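Side-chain contacts in folylpolyglutamate synthase protein FOLC (Mycobacterium tuberculosis, PDB 2VOS), which probably uses ATP to join L-glutamate to dihydropteroate, giving dihydrofolate, and to lengthen the polyglutamate tail of tetrahydrofolate: residues 63-68 against 310-315; 85-88 against 92-95. One frame throughout, in Å; residues are numbered along the deposited sequence.

Interaction 1 (63-68 against 310-315)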
ATOM      1  N   SER A  63      17.796  13.702  -9.265  1.00 38.48           N
ATOM      2  CA  SER A  63      17.566  14.640 -10.393  1.00 37.55           C
ATOM      3  C   SER A  63      16.075  15.057 -10.502  1.00 36.44           C
ATOM      4  O   SER A  63      15.738  15.823 -11.409  1.00 38.78           O
ATOM      5  CB  SER A  63      18.015  14.031 -11.736  1.00 38.35           C
ATOM      6  OG  SER A  63      17.273  12.816 -12.047  1.00 39.83           O
ATOM      7  N   TYR A  64      15.255  14.710  -9.518  1.00 31.66           N
ATOM      8  CA  TYR A  64      13.890  15.207  -9.438  1.00 30.78           C
ATOM      9  C   TYR A  64      13.621  15.203  -7.963  1.00 30.30           C
ATOM     10  O   TYR A  64      14.267  14.486  -7.201  1.00 31.65           O
ATOM     11  CB  TYR A  64      12.893  14.252 -10.161  1.00 29.51           C
ATOM     12  CG  TYR A  64      13.314  12.780 -10.004  1.00 27.52           C
ATOM     13  CD1 TYR A  64      13.047  12.059  -8.841  1.00 27.45           C
ATOM     14  CD2 TYR A  64      13.996  12.157 -11.013  1.00 26.29           C
ATOM     15  CE1 TYR A  64      13.482  10.736  -8.683  1.00 26.84           C
ATOM     16  CE2 TYR A  64      14.425  10.821 -10.896  1.00 27.77           C
ATOM     17  CZ  TYR A  64      14.191  10.147  -9.744  1.00 27.45           C
ATOM     18  OH  TYR A  64      14.608   8.858  -9.713  1.00 29.86           O
ATOM     19  N   PRO A  65      12.670  16.009  -7.528  1.00 30.24           N
ATOM     20  CA  PRO A  65      12.245  16.007  -6.119  1.00 30.03           C
ATOM     21  C   PRO A  65      11.242  14.886  -5.904  1.00 30.87           C
ATOM     22  O   PRO A  65      10.598  14.470  -6.899  1.00 30.84           O
ATOM     23  CB  PRO A  65      11.519  17.356  -5.981  1.00 28.95           C
ATOM     24  CG  PRO A  65      10.900  17.537  -7.329  1.00 28.78           C
ATOM     25  CD  PRO A  65      11.994  17.046  -8.328  1.00 28.67           C
ATOM     26  N   SER A  66      11.131  14.379  -4.675  1.00 30.50           N
ATOM     27  CA  SER A  66      10.237  13.259  -4.358  1.00 30.73           C
ATOM     28  C   SER A  66       9.353  13.594  -3.181  1.00 30.64           C
ATOM     29  O   SER A  66       9.707  14.404  -2.311  1.00 29.76           O
ATOM     30  CB  SER A  66      11.036  11.997  -3.902  1.00 32.10           C
ATOM     31  OG  SER A  66      11.822  11.400  -4.955  1.00 31.38           O
ATOM     32  N   ILE A  67       8.229  12.905  -3.106  1.00 29.04           N
ATOM     33  CA  ILE A  67       7.429  12.883  -1.910  1.00 27.83           C
ATOM     34  C   ILE A  67       7.479  11.425  -1.439  1.00 28.02           C
ATOM     35  O   ILE A  67       7.187  10.493  -2.224  1.00 27.78           O
ATOM     36  CB  ILE A  67       5.948  13.263  -2.267  1.00 27.85           C
ATOM     37  CG1 ILE A  67       5.894  14.693  -2.845  1.00 29.95           C
ATOM     38  CG2 ILE A  67       4.993  13.076  -1.068  1.00 25.92           C
ATOM     39  CD1 ILE A  67       4.566  14.952  -3.619  1.00 30.21           C
ATOM     40  N   HIS A  68       7.868  11.240  -0.186  1.00 27.51           N
ATOM     41  CA  HIS A  68       8.396   9.997   0.328  1.00 28.05           C
ATOM     42  C   HIS A  68       7.450   9.533   1.415  1.00 27.24           C
ATOM     43  O   HIS A  68       7.132  10.267   2.346  1.00 28.49           O
ATOM     44  CB  HIS A  68       9.823  10.220   0.859  1.00 27.75           C
ATOM     45  CG  HIS A  68      10.623   8.957   1.015  1.00 30.81           C
ATOM     46  ND1 HIS A  68      11.885   8.935   1.571  1.00 29.18           N
ATOM     47  CD2 HIS A  68      10.348   7.678   0.656  1.00 28.00           C
ATOM     48  CE1 HIS A  68      12.350   7.695   1.555  1.00 32.90           C
ATOM     49  NE2 HIS A  68      11.439   6.915   0.994  1.00 28.03           N
ATOM     50  N   GLU A 310      -0.018  19.834  -1.094  1.00 40.38           N
ATOM     51  CA  GLU A 310      -0.016  21.261  -0.735  1.00 40.26           C
ATOM     52  C   GLU A 310       1.372  21.639  -0.264  1.00 41.09           C
ATOM     53  O   GLU A 310       1.925  22.672  -0.704  1.00 41.67           O
ATOM     54  CB  GLU A 310      -1.024  21.542   0.373  1.00 39.52           C
ATOM     55  CG  GLU A 310      -2.452  21.570  -0.141  1.00 40.31           C
ATOM     56  CD  GLU A 310      -3.397  21.897   0.975  1.00 42.83           C
ATOM     57  OE1 GLU A 310      -3.393  21.147   1.975  1.00 39.78           O
ATOM     58  OE2 GLU A 310      -4.056  22.967   0.927  1.00 43.27           O
ATOM     59  N   ALA A 311       1.934  20.832   0.628  1.00 40.61           N
ATOM     60  CA  ALA A 311       3.275  21.100   1.188  1.00 42.19           C
ATOM     61  C   ALA A 311       4.315  21.130   0.073  1.00 43.41           C
ATOM     62  O   ALA A 311       5.121  22.062  -0.002  1.00 44.36           O
ATOM     63  CB  ALA A 311       3.672  20.038   2.182  1.00 42.24           C
ATOM     64  N   PHE A 312       4.266  20.137  -0.812  1.00 41.40           N
ATOM     65  CA  PHE A 312       5.177  20.049  -1.937  1.00 42.16           C
ATOM     66  C   PHE A 312       5.167  21.313  -2.793  1.00 43.84           C
ATOM     67  O   PHE A 312       6.214  21.791  -3.200  1.00 42.57           O
ATOM     68  CB  PHE A 312       4.841  18.842  -2.823  1.00 41.98           C
ATOM     69  CG  PHE A 312       5.766  18.693  -3.964  1.00 43.08           C
ATOM     70  CD1 PHE A 312       7.021  18.107  -3.797  1.00 42.26           C
ATOM     71  CD2 PHE A 312       5.421  19.179  -5.198  1.00 44.69           C
ATOM     72  CE1 PHE A 312       7.902  18.005  -4.885  1.00 47.34           C
ATOM     73  CE2 PHE A 312       6.285  19.068  -6.291  1.00 45.26           C
ATOM     74  CZ  PHE A 312       7.530  18.492  -6.138  1.00 46.16           C
ATOM     75  N   PHE A 313       3.978  21.846  -3.080  1.00 43.18           N
ATOM     76  CA  PHE A 313       3.881  23.044  -3.896  1.00 44.33           C
ATOM     77  C   PHE A 313       3.853  24.330  -3.084  1.00 45.19           C
ATOM     78  O   PHE A 313       3.625  25.371  -3.649  1.00 46.68           O
ATOM     79  CB  PHE A 313       2.647  23.015  -4.785  1.00 42.77           C
ATOM     80  CG  PHE A 313       2.763  22.042  -5.920  1.00 44.70           C
ATOM     81  CD1 PHE A 313       1.993  20.893  -5.934  1.00 39.72           C
ATOM     82  CD2 PHE A 313       3.680  22.248  -6.945  1.00 44.41           C
ATOM     83  CE1 PHE A 313       2.096  19.979  -6.987  1.00 45.69           C
ATOM     84  CE2 PHE A 313       3.786  21.312  -8.002  1.00 44.76           C
ATOM     85  CZ  PHE A 313       3.005  20.194  -7.999  1.00 44.46           C
ATOM     86  N   GLY A 314       4.015  24.264  -1.774  1.00 46.14           N
ATOM     87  CA  GLY A 314       3.975  25.483  -0.960  1.00 47.83           C
ATOM     88  C   GLY A 314       2.621  26.152  -0.777  1.00 49.43           C
ATOM     89  O   GLY A 314       2.580  27.370  -0.555  1.00 49.75           O
ATOM     90  N   ALA A 315       1.500  25.416  -0.857  1.00 49.78           N
ATOM     91  CA  ALA A 315       0.197  26.027  -0.559  1.00 51.19           C
ATOM     92  C   ALA A 315       0.091  26.426   0.906  1.00 52.98           C
ATOM     93  O   ALA A 315       0.607  25.648   1.724  1.00 54.92           O
ATOM     94  CB  ALA A 315      -0.929  25.124  -0.915  1.00 50.56           C
TER

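Interaction 2 (85-88 against 92-95)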
ATOM      1  N   LEU A  85      -3.344  13.655  -7.588  1.00 23.96           N
ATOM      2  CA  LEU A  85      -3.394  15.110  -7.357  1.00 24.64           C
ATOM      3  C   LEU A  85      -2.289  15.844  -8.159  1.00 25.60           C
ATOM      4  O   LEU A  85      -2.553  16.848  -8.826  1.00 25.32           O
ATOM      5  CB  LEU A  85      -3.234  15.407  -5.858  1.00 24.12           C
ATOM      6  CG  LEU A  85      -4.411  15.004  -4.958  1.00 26.57           C
ATOM      7  CD1 LEU A  85      -3.947  15.103  -3.483  1.00 26.66           C
ATOM      8  CD2 LEU A  85      -5.643  15.947  -5.148  1.00 25.65           C
ATOM      9  N   VAL A  86      -1.050  15.344  -8.140  1.00 24.16           N
ATOM     10  CA  VAL A  86       0.027  16.009  -8.858  1.00 25.20           C
ATOM     11  C   VAL A  86      -0.237  15.960 -10.382  1.00 25.94           C
ATOM     12  O   VAL A  86       0.020  16.961 -11.159  1.00 26.05           O
ATOM     13  CB  VAL A  86       1.392  15.385  -8.496  1.00 24.99           C
ATOM     14  CG1 VAL A  86       2.508  15.891  -9.448  1.00 25.33           C
ATOM     15  CG2 VAL A  86       1.683  15.625  -7.022  1.00 26.58           C
ATOM     16  N   THR A  87      -0.793  14.852 -10.838  1.00 23.84           N
ATOM     17  CA  THR A  87      -1.145  14.698 -12.253  1.00 25.92           C
ATOM     18  C   THR A  87      -2.299  15.663 -12.672  1.00 25.86           C
ATOM     19  O   THR A  87      -2.301  16.206 -13.779  1.00 27.45           O
ATOM     20  CB  THR A  87      -1.568  13.191 -12.526  1.00 25.14           C
ATOM     21  OG1 THR A  87      -0.404  12.331 -12.309  1.00 27.22           O
ATOM     22  CG2 THR A  87      -2.074  13.032 -13.958  1.00 26.35           C
ATOM     23  N   ALA A  88      -3.294  15.806 -11.812  1.00 27.12           N
ATOM     24  CA  ALA A  88      -4.421  16.769 -11.993  1.00 27.47           C
ATOM     25  C   ALA A  88      -3.890  18.225 -12.030  1.00 29.59           C
ATOM     26  O   ALA A  88      -4.539  19.125 -12.618  1.00 29.66           O
ATOM     27  CB  ALA A  88      -5.437  16.644 -10.825  1.00 26.95           C
ATOM     28  N   ARG A  92       4.306  15.838 -14.467  1.00 28.83           N
ATOM     29  CA  ARG A  92       4.478  14.495 -14.891  1.00 28.79           C
ATOM     30  C   ARG A  92       5.021  13.743 -13.714  1.00 28.86           C
ATOM     31  O   ARG A  92       6.011  14.189 -13.087  1.00 27.35           O
ATOM     32  CB  ARG A  92       5.470  14.474 -16.050  1.00 28.55           C
ATOM     33  CG  ARG A  92       5.576  13.145 -16.631  1.00 35.52           C
ATOM     34  CD  ARG A  92       6.344  13.159 -17.954  1.00 39.16           C
ATOM     35  NE  ARG A  92       5.955  11.928 -18.554  1.00 41.24           N
ATOM     36  CZ  ARG A  92       6.722  11.244 -19.365  1.00 40.14           C
ATOM     37  NH1 ARG A  92       6.259  10.131 -19.880  1.00 37.87           N
ATOM     38  NH2 ARG A  92       7.920  11.724 -19.680  1.00 40.64           N
ATOM     39  N   THR A  93       4.357  12.641 -13.345  1.00 26.01           N
ATOM     40  CA  THR A  93       4.811  11.930 -12.137  1.00 26.68           C
ATOM     41  C   THR A  93       5.530  10.597 -12.436  1.00 25.84           C
ATOM     42  O   THR A  93       5.330   9.963 -13.485  1.00 25.86           O
ATOM     43  CB  THR A  93       3.619  11.512 -11.232  1.00 27.46           C
ATOM     44  OG1 THR A  93       2.683  10.794 -12.050  1.00 26.85           O
ATOM     45  CG2 THR A  93       2.960  12.753 -10.600  1.00 23.72           C
ATOM     46  N   GLY A  94       6.355  10.180 -11.500  1.00 24.87           N
ATOM     47  CA  GLY A  94       6.764   8.761 -11.455  1.00 25.04           C
ATOM     48  C   GLY A  94       6.343   8.308 -10.073  1.00 26.62           C
ATOM     49  O   GLY A  94       6.389   9.089  -9.115  1.00 26.02           O
ATOM     50  N   ARG A  95       5.935   7.048  -9.947  1.00 25.26           N
ATOM     51  CA  ARG A  95       5.500   6.564  -8.673  1.00 25.10           C
ATOM     52  C   ARG A  95       6.023   5.122  -8.480  1.00 26.79           C
ATOM     53  O   ARG A  95       5.927   4.265  -9.390  1.00 27.32           O
ATOM     54  CB  ARG A  95       3.948   6.564  -8.582  1.00 23.45           C
ATOM     55  CG  ARG A  95       3.483   5.769  -7.356  1.00 23.26           C
ATOM     56  CD  ARG A  95       1.969   5.925  -7.091  1.00 24.25           C
ATOM     57  NE  ARG A  95       1.117   5.958  -8.316  1.00 23.15           N
ATOM     58  CZ  ARG A  95       0.695   4.865  -8.966  1.00 27.15           C
ATOM     59  NH1 ARG A  95       1.099   3.626  -8.585  1.00 23.62           N
ATOM     60  NH2 ARG A  95      -0.131   5.001  -9.996  1.00 23.58           N
TER
HETATM   61  O   HOH W   1       1.441  12.829 -14.183  1.00 28.14           O

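Interaction 1 (63-68 against 310-315)
The ring of Phe312 meets Pro65 edge-on: Pro65 CB lies in the ring plane, 3.8 Å from Phe312 CE1, and Pro65 CG sits close to that plane, 3.7 Å from Phe312 CZ. The two side chains cross at about a right angle. Phe313 lies at another part of the ring's edge and takes Phe312 CD2 onto one of its own faces, 3.6 Å above the plane and over the centre. Ile67 comes in obliquely, its CG1 3.7 Å from Phe312 CD1. Because CG1 stands beside the backbone N (chi1 -62°) and the chain then runs on extended, Ile67 CD1 continues to the root of the ring, 3.9 Å from Phe312 CG. Here helix 296-312 lies against the central sheet of the Mur ligase middle domain, a P-loop NTPase fold, near the beginning of strand 66-70. Phe312 can reach that strand because its CG is anti to the backbone N (chi1 -179°), and it also touches Val170 and Val191 on the two strands that flank 66-70. Two residues on, Gly314, with positive phi, closes the helix in a Schellman motif, its N-H bonding to Ala311 O (N to O 3.0 Å), and Ala315 N bonds to Glu310 O at 2.8 Å. Further back, both carboxylate oxygens of Glu310 are hydrogen-bonded, OE1 to Leu282 N and OE2 to Gly283 N and Tyr286 OH.

Interaction 2 (85-88 against 92-95)
Thr93 faces Val86 and Thr87 from the first residue of its strand, and its two branches part at CB, one apolar and one polar. The methyl CG2, anti to the carbonyl carbon, points at the helix and presses on Val86 CG1 at 3.4 Å, tighter than ordinary van der Waals contact. Val86 CB lies a little further along, 3.7 Å from Thr93 CG2, and Val86 itself also leans on Val309 of helix 296-312. The hydroxyl, with chi1 at 52°, is held between the backbone N and the carbonyl carbon, which aims it at the side chain of Asp83, where OG1 and OD1 form a hydrogen bond. Thr93 OG1 also comes within 3.5 Å of Thr87 OG1. A water links the same two residues by another route: it donates to Thr87 OG1 at 2.7 Å and accepts from Thr93 N at 3.0 Å. Thr87 OG1 is further bonded to Asp83 O, one turn earlier, so Asp83 serves both threonines, and its OD2 forms a salt bridge with Arg95 NE. Such a short turn from helix 75-88 into strand 93-96 closes the beta-alpha-beta crossover that contains the phosphate-binding loop, as in P-loop NTPase folds.

How the interactions relate
The centres of the two interactions are 11 Å apart and their nearest atoms about 4 Å, without touching. Along the chain, 63-68 comes first, then both segments of interaction 2, and 310-315 far later, so the local contact lies within the span that interaction 1 brings together. Strand 66-70 leads into helix 75-88 by way of the ADP-binding residues Asn73 to Ser77, the last three of which lie in its first turn. The helix returns to the sheet at strand 93-96, and strand 170-174 lies between strands 66-70 and 93-96. Helix 296-312 joins both sites, supplying Phe312 to one and Val309 to the other. Together they pack helices against the sheet that carries the nucleotide-binding loop.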